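Local coordinates for cobalamin biosynthesis protein CobN (Mycobacterium tuberculosis, PDB 7C6O) that probably serves as the large, catalytic subunit of cobaltochelatase, the enzyme that inserts cobalt into the corrin ring during cobalamin biosynthesis, at residues V881-W886 against A899-L904; G887-R892 against A1057-D1062; H1066-S1071 against R1109-E1114. All coordinates share one frame; numbering follows the deposited sequence.

Contact 1: V881-W886 against A899-L904; sequences VGLSVW and AEVLAL
V881 lies across from L904 and L883 from V901 where strand segment 881-885 runs nearly antiparallel to helix segment 899-904, their axes 161° apart and 10.4 Å from each other at closest approach. That spacing leaves room for one layer of side chains between them, and no hydrogen bond spans it. L883 makes the largest single contribution. Its CG stands anti to the backbone N (chi1 -178°), which sends the two methyls out toward the helix; CD2 meets V901 CG2 at 3.7 Å, the two side chains meeting at a slant. The same leucine lies against the carboxylate of E900: E900 OE1 is 3.8 Å from L883 CD2 and 4.0 Å from L883 CD1. The contact is van der Waals; E900 reaches past the leucine on an extended chain, and the hydrogen bond to OE1 comes from N1060 ND2 of the adjoining strand. One helical turn on, L904 CD1 rests 4.1 Å from V881 CB, and here the side chains cross at about a right angle. V936 and V938 of strand 935-940 also pack on this helix, while L862 and L866 of helix 853-874 touch E900. A strand followed in sequence by helices, the second turned back antiparallel over a sheet with parallel neighbours on both sides of the strand, is the layered packing of an alpha/beta fold.

Contact 2: G887-R892 against A1057-D1062; sequences GTSAMR and AAKNTD
S889 and R892 both reach D1062 from one side of helix segment 887-892, and D1062, in one of its two modelled positions, on which these contacts rest, turns to meet them with CG between its backbone N and carbonyl carbon (chi1 41°). R892 comes on a chain extended to NE. The resulting salt bridge, R892 NH1 to D1062 OD1 at 3.2 Å, is weak as a hydrogen bond: its N-H...O angle is 132°, and the guanidinium and carboxylate planes stand 72° apart. The other carboxylate oxygen, D1062 OD2, lies 3.0 Å from S889 OG, a possible weak bond, not settled because the one hydroxyl proton could go to another acceptor. K1059 joins through water. Bent at chi2 and chi4, it brings NZ to 2.8 Å from N1060 O, in the carbonyl plane, and gives hydrogen bonds to two waters that also bond S889 OG; one of these waters donates to D1062 OD1 at 3.1 Å. D1062 and D594 probably both balance R892, whose NH2 forms a salt bridge with D594 and whose NE bonds N593 O, just before helix 595-604. K1059 makes a cation-pi contact with W886 and touches Y1074 and H1078. The contact therefore links helix 887-893, which follows strand 880-885, to the end of the adjacent strand 1056-1061, with helices 595-604 and 1072-1089 packed around it.

Contact 3: H1066-S1071 against R1109-E1114; sequences HDIADS and RTLSEE
I1068 projects from an Asx turn in the loop 1066-1071 onto the first turn of helix 1111-1123, whose N-terminus is closed by a capping box. Its CD1 does the touching, 3.6 Å from E1114 CG and 3.9 Å from L1111 CD1, so one methyl group meets two residues about one helical turn apart, on the same side of the helix. CG1 of I1068 sits between the backbone N and the carbonyl carbon (chi1 63°), which carries CD1 out to the helix. E1114 offers its aliphatic part to the isoleucine because its chain bends at chi2 (72°) and takes the carboxylate aside. Y1153 of helix 1136-1157 touches both I1068 and L1111, adding to the apolar cluster. The carboxylate of E1114 adds a polar link over this cluster: OE2 accepts from a water that in turn accepts from I1068 N, though the OE2-water bond is unusually short and its length doubtful, while OE1 takes R1109 NH1 in a salt bridge, on the syn side but 34° out of the carboxylate plane. NH1 of R1109 has a second acidic partner in D1099. On the loop side, D1067 OD1 receives A1069 N at 3.0 Å through its anti lone pair, the bond that defines the Asx turn, and D1067 N donates to D1070 OD2. R1122, from farther along helix 1111-1123, forms salt bridges with both D1067 and D1070, tying the loop to that helix a second time. At the helix start, strand 1107-1110 passes directly into the cap: E1113 N donates to T1110 OG1 at 3.1 Å, and T1110 N returns a bond to E1113 OE1 at 3.0 Å, reaching that oxygen from above the carboxylate plane.

All three contacts touch one mixed sheet, in which strands 880-885 and 1056-1061 are neighbours and 1107-1110 is an edge strand. Contacts 1 and 2 have centres about 10 Å apart and alternate along the chain: strand 880-885, helix 887-893 and helix 896-905 come in succession, and strand 1056-1061 returns much later beside the first strand. A probable backbone hydrogen bond, G882 O to A1058 N, 2.7 Å, joins them. Contact 3 follows in series, its centre about 13 Å from that of contact 2 and 18 Å from that of contact 1; T1061 and I1068 pack together. The fold thereby brings segments more than 200 residues apart in sequence together around one sheet.

Contact 1: V881-W886 against A899-L904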
loop_
_atom_site.group_PDB
_atom_site.type_symbol
_atom_site.label_atom_id
_atom_site.label_comp_id
_atom_site.label_asym_id
_atom_site.label_seq_id
_atom_site.Cartn_x
_atom_site.Cartn_y
_atom_site.Cartn_z
ATOM N N VAL A 881 -7.128 25.075 -0.290
ATOM C CA VAL A 881 -6.213 24.234 0.470
ATOM C C VAL A 881 -5.580 23.240 -0.492
ATOM O O VAL A 881 -6.284 22.594 -1.276
ATOM C CB VAL A 881 -6.937 23.498 1.611
ATOM C CG1 VAL A 881 -6.005 22.499 2.280
ATOM C CG2 VAL A 881 -7.490 24.496 2.625
ATOM N N GLY A 882 -4.254 23.132 -0.446
ATOM C CA GLY A 882 -3.543 22.083 -1.154
ATOM C C GLY A 882 -3.195 20.973 -0.180
ATOM O O GLY A 882 -2.633 21.226 0.888
ATOM N N LEU A 883 -3.548 19.744 -0.551
ATOM C CA LEU A 883 -3.363 18.596 0.329
ATOM C C LEU A 883 -2.683 17.465 -0.425
ATOM O O LEU A 883 -3.105 17.106 -1.530
ATOM C CB LEU A 883 -4.701 18.114 0.897
ATOM C CG LEU A 883 -4.637 16.944 1.883
ATOM C CD1 LEU A 883 -3.988 17.382 3.194
ATOM C CD2 LEU A 883 -6.026 16.359 2.133
ATOM N N SER A 884 -1.637 16.901 0.176
ATOM C CA SER A 884 -0.978 15.720 -0.364
ATOM C C SER A 884 -1.568 14.478 0.289
ATOM O O SER A 884 -1.695 14.414 1.516
ATOM C CB SER A 884 0.531 15.788 -0.131
ATOM O OG SER A 884 1.108 16.855 -0.862
ATOM N N VAL A 885 -1.930 13.492 -0.532
ATOM C CA VAL A 885 -2.705 12.338 -0.086
ATOM C C VAL A 885 -1.998 11.070 -0.542
ATOM O O VAL A 885 -1.757 10.891 -1.743
ATOM C CB VAL A 885 -4.145 12.380 -0.626
ATOM C CG1 VAL A 885 -4.881 11.104 -0.277
ATOM C CG2 VAL A 885 -4.883 13.596 -0.077
ATOM N N TRP A 886 -1.693 10.183 0.405
ATOM C CA TRP A 886 -0.958 8.956 0.136
ATOM C C TRP A 886 -1.836 7.731 0.360
ATOM O O TRP A 886 -2.731 7.730 1.211
ATOM C CB TRP A 886 0.279 8.843 1.031
ATOM C CG TRP A 886 1.314 9.895 0.801
ATOM C CD1 TRP A 886 1.494 10.641 -0.327
ATOM C CD2 TRP A 886 2.316 10.322 1.731
ATOM N NE1 TRP A 886 2.550 11.506 -0.158
ATOM C CE2 TRP A 886 3.071 11.329 1.097
ATOM C CE3 TRP A 886 2.646 9.953 3.038
ATOM C CZ2 TRP A 886 4.139 11.969 1.727
ATOM C CZ3 TRP A 886 3.705 10.589 3.662
ATOM C CH2 TRP A 886 4.440 11.585 3.005
ATOM N N ALA A 899 -11.697 12.089 3.604
ATOM C CA ALA A 899 -12.793 12.755 4.298
ATOM C C ALA A 899 -12.521 14.245 4.465
ATOM O O ALA A 899 -13.446 15.062 4.394
ATOM C CB ALA A 899 -13.024 12.095 5.655
ATOM N N GLU A 900 -11.258 14.619 4.689
ATOM C CA GLU A 900 -10.938 16.033 4.851
ATOM C C GLU A 900 -11.220 16.809 3.571
ATOM O O GLU A 900 -11.774 17.913 3.617
ATOM C CB GLU A 900 -9.477 16.209 5.271
ATOM C CG GLU A 900 -9.116 17.657 5.584
ATOM C CD GLU A 900 -7.653 17.842 5.950
ATOM O OE1 GLU A 900 -6.880 16.870 5.842
ATOM O OE2 GLU A 900 -7.276 18.968 6.342
ATOM N N VAL A 901 -10.846 16.247 2.419
ATOM C CA VAL A 901 -11.151 16.889 1.143
ATOM C C VAL A 901 -12.657 17.067 0.987
ATOM O O VAL A 901 -13.141 18.154 0.653
ATOM C CB VAL A 901 -10.561 16.075 -0.024
ATOM C CG1 VAL A 901 -10.973 16.688 -1.355
ATOM C CG2 VAL A 901 -9.043 15.998 0.087
ATOM N N LEU A 902 -13.416 15.997 1.229
ATOM C CA LEU A 902 -14.870 16.072 1.122
ATOM C C LEU A 902 -15.446 17.098 2.092
ATOM O O LEU A 902 -16.346 17.867 1.733
ATOM C CB LEU A 902 -15.480 14.692 1.368
ATOM C CG LEU A 902 -15.153 13.629 0.315
ATOM C CD1 LEU A 902 -15.729 12.272 0.695
ATOM C CD2 LEU A 902 -15.668 14.061 -1.048
ATOM N N ALA A 903 -14.931 17.133 3.325
ATOM C CA ALA A 903 -15.447 18.074 4.316
ATOM C C ALA A 903 -15.181 19.517 3.905
ATOM O O ALA A 903 -16.043 20.387 4.081
ATOM C CB ALA A 903 -14.834 17.784 5.687
ATOM N N LEU A 904 -13.995 19.794 3.361
ATOM C CA LEU A 904 -13.690 21.154 2.923
ATOM C C LEU A 904 -14.617 21.587 1.793
ATOM O O LEU A 904 -15.093 22.730 1.772
ATOM C CB LEU A 904 -12.227 21.250 2.490
ATOM C CG LEU A 904 -11.190 21.156 3.611
ATOM C CD1 LEU A 904 -9.800 20.910 3.044
ATOM C CD2 LEU A 904 -11.213 22.425 4.452
#

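Contact 2: G887-R892 against A1057-D1062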
loop_
_atom_site.group_PDB
_atom_site.type_symbol
_atom_site.label_atom_id
_atom_site.label_comp_id
_atom_site.label_asym_id
_atom_site.label_seq_id
_atom_site.Cartn_x
_atom_site.Cartn_y
_atom_site.Cartn_z
ATOM N N GLY A 887 -1.545 6.670 -0.394
ATOM C CA GLY A 887 -2.291 5.434 -0.227
ATOM C C GLY A 887 -2.037 4.774 1.115
ATOM O O GLY A 887 -2.960 4.239 1.738
ATOM N N THR A 888 -0.784 4.804 1.581
ATOM C CA THR A 888 -0.473 4.197 2.869
ATOM C C THR A 888 -1.225 4.889 4.000
ATOM O O THR A 888 -1.624 4.235 4.970
ATOM C CB THR A 888 1.045 4.212 3.108
ATOM O OG1 THR A 888 1.372 3.331 4.188
ATOM C CG2 THR A 888 1.552 5.616 3.431
ATOM N N SER A 889 -1.471 6.197 3.870
ATOM C CA SER A 889 -2.243 6.917 4.877
ATOM C C SER A 889 -3.702 6.480 4.870
ATOM O O SER A 889 -4.307 6.300 5.933
ATOM C CB SER A 889 -2.143 8.422 4.636
ATOM O OG SER A 889 -0.794 8.857 4.668
ATOM N N ALA A 890 -4.289 6.321 3.682
ATOM C CA ALA A 890 -5.662 5.838 3.609
ATOM C C ALA A 890 -5.791 4.446 4.210
ATOM O O ALA A 890 -6.826 4.115 4.797
ATOM C CB ALA A 890 -6.148 5.839 2.159
ATOM N N MET A 891 -4.747 3.625 4.095
ATOM C CA MET A 891 -4.797 2.285 4.666
ATOM C C MET A 891 -4.576 2.293 6.175
ATOM O O MET A 891 -5.097 1.418 6.874
ATOM C CB MET A 891 -3.765 1.392 3.984
ATOM C CG MET A 891 -4.040 1.156 2.510
ATOM S SD MET A 891 -2.715 0.230 1.722
ATOM C CE MET A 891 -3.484 -0.181 0.154
ATOM N N ARG A 892 -3.808 3.260 6.691
ATOM C CA ARG A 892 -3.597 3.354 8.133
ATOM C C ARG A 892 -4.836 3.871 8.857
ATOM O O ARG A 892 -5.084 3.492 10.009
ATOM C CB ARG A 892 -2.424 4.285 8.448
ATOM C CG ARG A 892 -1.035 3.810 8.043
ATOM C CD ARG A 892 0.006 4.836 8.520
ATOM N NE ARG A 892 1.366 4.511 8.109
ATOM C CZ ARG A 892 2.176 5.344 7.462
ATOM N NH1 ARG A 892 1.775 6.572 7.159
ATOM N NH2 ARG A 892 3.397 4.951 7.136
ATOM N N ALA A 1057 -0.761 24.963 2.245
ATOM C CA ALA A 1057 -0.262 23.655 1.835
ATOM C C ALA A 1057 -0.250 22.744 3.056
ATOM O O ALA A 1057 0.454 23.021 4.033
ATOM C CB ALA A 1057 1.131 23.768 1.217
ATOM N N ALA A 1058 -1.029 21.668 3.010
ATOM C CA ALA A 1058 -1.242 20.827 4.177
ATOM C C ALA A 1058 -0.756 19.406 3.928
ATOM O O ALA A 1058 -0.838 18.885 2.813
ATOM C CB ALA A 1058 -2.724 20.802 4.576
ATOM N N LYS A 1059 -0.240 18.792 4.989
ATOM C CA LYS A 1059 0.097 17.377 5.014
ATOM C C LYS A 1059 -0.256 16.847 6.392
ATOM O O LYS A 1059 -0.038 17.528 7.396
ATOM C CB LYS A 1059 1.583 17.128 4.721
ATOM C CG LYS A 1059 1.973 15.651 4.728
ATOM C CD LYS A 1059 1.279 14.906 3.599
ATOM C CE LYS A 1059 1.564 13.409 3.639
ATOM N NZ LYS A 1059 0.764 12.673 4.665
ATOM N N ASN A 1060 -0.809 15.643 6.445
ATOM C CA ASN A 1060 -1.228 15.066 7.712
ATOM C C ASN A 1060 -0.225 14.020 8.179
ATOM O O ASN A 1060 0.308 13.251 7.375
ATOM C CB ASN A 1060 -2.625 14.462 7.591
ATOM C CG ASN A 1060 -3.684 15.515 7.313
ATOM O OD1 ASN A 1060 -3.585 16.647 7.790
ATOM N ND2 ASN A 1060 -4.695 15.152 6.536
ATOM N N THR A 1061 0.052 14.024 9.483
ATOM C CA THR A 1061 0.914 13.040 10.131
ATOM C C THR A 1061 0.006 12.118 10.930
ATOM O O THR A 1061 -0.556 12.525 11.952
ATOM C CB THR A 1061 1.948 13.712 11.031
ATOM O OG1 THR A 1061 1.279 14.490 12.032
ATOM C CG2 THR A 1061 2.847 14.621 10.216
ATOM N N ASP A 1062 -0.134 10.876 10.472
ATOM C CA ASP A 1062 -1.103 9.944 11.022
ATOM C C ASP A 1062 -0.482 8.796 11.803
ATOM O O ASP A 1062 -1.222 7.996 12.386
ATOM C CB ASP A 1062 -1.970 9.376 9.890
ATOM C CG ASP A 1062 -1.161 9.056 8.644
ATOM O OD1 ASP A 1062 0.056 8.802 8.758
ATOM O OD2 ASP A 1062 -1.744 9.074 7.543
HETATM O O HOH W 1 -1.319 11.132 3.190
HETATM O O HOH W 2 1.449 10.199 6.392
#

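Contact 3: H1066-S1071 against R1109-E1114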
loop_
_atom_site.group_PDB
_atom_site.type_symbol
_atom_site.label_atom_id
_atom_site.label_comp_id
_atom_site.label_asym_id
_atom_site.label_seq_id
_atom_site.Cartn_x
_atom_site.Cartn_y
_atom_site.Cartn_z
ATOM N N HIS A 1066 7.260 7.188 12.985
ATOM C CA HIS A 1066 8.242 8.046 12.337
ATOM C C HIS A 1066 7.687 9.461 12.298
ATOM O O HIS A 1066 6.503 9.690 12.561
ATOM C CB HIS A 1066 8.579 7.554 10.924
ATOM C CG HIS A 1066 7.445 7.682 9.956
ATOM N ND1 HIS A 1066 6.631 6.624 9.616
ATOM C CD2 HIS A 1066 6.985 8.750 9.258
ATOM C CE1 HIS A 1066 5.722 7.032 8.747
ATOM N NE2 HIS A 1066 5.913 8.319 8.517
ATOM N N ASP A 1067 8.546 10.421 11.959
ATOM C CA ASP A 1067 8.138 11.821 11.911
ATOM C C ASP A 1067 8.560 12.434 10.578
ATOM O O ASP A 1067 9.127 11.764 9.709
ATOM C CB ASP A 1067 8.702 12.612 13.105
ATOM C CG ASP A 1067 10.213 12.508 13.232
ATOM O OD1 ASP A 1067 10.930 12.814 12.256
ATOM O OD2 ASP A 1067 10.688 12.142 14.332
ATOM N N ILE A 1068 8.277 13.731 10.419
ATOM C CA ILE A 1068 8.472 14.382 9.126
ATOM C C ILE A 1068 9.937 14.575 8.773
ATOM O O ILE A 1068 10.246 14.893 7.618
ATOM C CB ILE A 1068 7.746 15.742 9.070
ATOM C CG1 ILE A 1068 8.314 16.708 10.111
ATOM C CG2 ILE A 1068 6.253 15.550 9.270
ATOM C CD1 ILE A 1068 7.881 18.152 9.900
ATOM N N ALA A 1069 10.844 14.396 9.732
ATOM C CA ALA A 1069 12.275 14.396 9.468
ATOM C C ALA A 1069 12.844 12.985 9.390
ATOM O O ALA A 1069 14.067 12.824 9.308
ATOM C CB ALA A 1069 13.010 15.206 10.540
ATOM N N ASP A 1070 11.979 11.965 9.412
ATOM C CA ASP A 1070 12.371 10.562 9.333
ATOM C C ASP A 1070 12.183 9.954 7.955
ATOM O O ASP A 1070 12.733 8.879 7.692
ATOM C CB ASP A 1070 11.561 9.719 10.329
ATOM C CG ASP A 1070 12.216 9.631 11.678
ATOM O OD1 ASP A 1070 13.454 9.780 11.741
ATOM O OD2 ASP A 1070 11.494 9.407 12.673
ATOM N N SER A 1071 11.405 10.593 7.086
ATOM C CA SER A 1071 11.127 10.063 5.760
ATOM C C SER A 1071 11.230 11.180 4.736
ATOM O O SER A 1071 10.779 12.303 4.980
ATOM C CB SER A 1071 9.737 9.422 5.679
ATOM O OG SER A 1071 9.441 9.035 4.347
ATOM N N ARG A 1109 -1.001 22.381 13.413
ATOM C CA ARG A 1109 0.093 23.286 13.725
ATOM C C ARG A 1109 0.802 23.655 12.432
ATOM O O ARG A 1109 0.614 23.014 11.394
ATOM C CB ARG A 1109 1.066 22.666 14.740
ATOM C CG ARG A 1109 1.737 21.387 14.289
ATOM C CD ARG A 1109 2.525 20.762 15.441
ATOM N NE ARG A 1109 1.645 20.238 16.481
ATOM C CZ ARG A 1109 1.292 18.959 16.591
ATOM N NH1 ARG A 1109 1.752 18.059 15.732
ATOM N NH2 ARG A 1109 0.481 18.578 17.568
ATOM N N THR A 1110 1.603 24.714 12.495
ATOM C CA THR A 1110 2.358 25.112 11.319
ATOM C C THR A 1110 3.522 24.152 11.094
ATOM O O THR A 1110 3.931 23.405 11.990
ATOM C CB THR A 1110 2.879 26.545 11.456
ATOM O OG1 THR A 1110 3.888 26.599 12.473
ATOM C CG2 THR A 1110 1.745 27.499 11.819
ATOM N N LEU A 1111 4.047 24.168 9.867
ATOM C CA LEU A 1111 5.216 23.352 9.554
ATOM C C LEU A 1111 6.417 23.766 10.396
ATOM O O LEU A 1111 7.199 22.916 10.835
ATOM C CB LEU A 1111 5.537 23.452 8.062
ATOM C CG LEU A 1111 6.764 22.697 7.545
ATOM C CD1 LEU A 1111 6.675 21.217 7.894
ATOM C CD2 LEU A 1111 6.899 22.892 6.041
ATOM N N SER A 1112 6.580 25.069 10.637
ATOM C CA SER A 1112 7.672 25.520 11.496
ATOM C C SER A 1112 7.522 24.974 12.911
ATOM O O SER A 1112 8.507 24.543 13.524
ATOM C CB SER A 1112 7.735 27.046 11.519
ATOM O OG SER A 1112 8.703 27.485 12.458
ATOM N N GLU A 1113 6.294 24.982 13.440
ATOM C CA GLU A 1113 6.048 24.437 14.773
ATOM C C GLU A 1113 6.341 22.944 14.824
ATOM O O GLU A 1113 6.960 22.458 15.777
ATOM C CB GLU A 1113 4.601 24.712 15.196
ATOM C CG GLU A 1113 4.326 26.163 15.575
ATOM C CD GLU A 1113 2.846 26.456 15.766
ATOM O OE1 GLU A 1113 2.003 25.645 15.327
ATOM O OE2 GLU A 1113 2.524 27.508 16.356
ATOM N N GLU A 1114 5.896 22.197 13.813
ATOM C CA GLU A 1114 6.133 20.757 13.810
ATOM C C GLU A 1114 7.616 20.442 13.659
ATOM O O GLU A 1114 8.116 19.481 14.257
ATOM C CB GLU A 1114 5.317 20.093 12.698
ATOM C CG GLU A 1114 5.547 18.587 12.551
ATOM C CD GLU A 1114 4.944 17.763 13.676
ATOM O OE1 GLU A 1114 4.314 18.341 14.587
ATOM O OE2 GLU A 1114 5.096 16.524 13.648
HETATM O O HOH W 3 6.170 14.580 12.492
#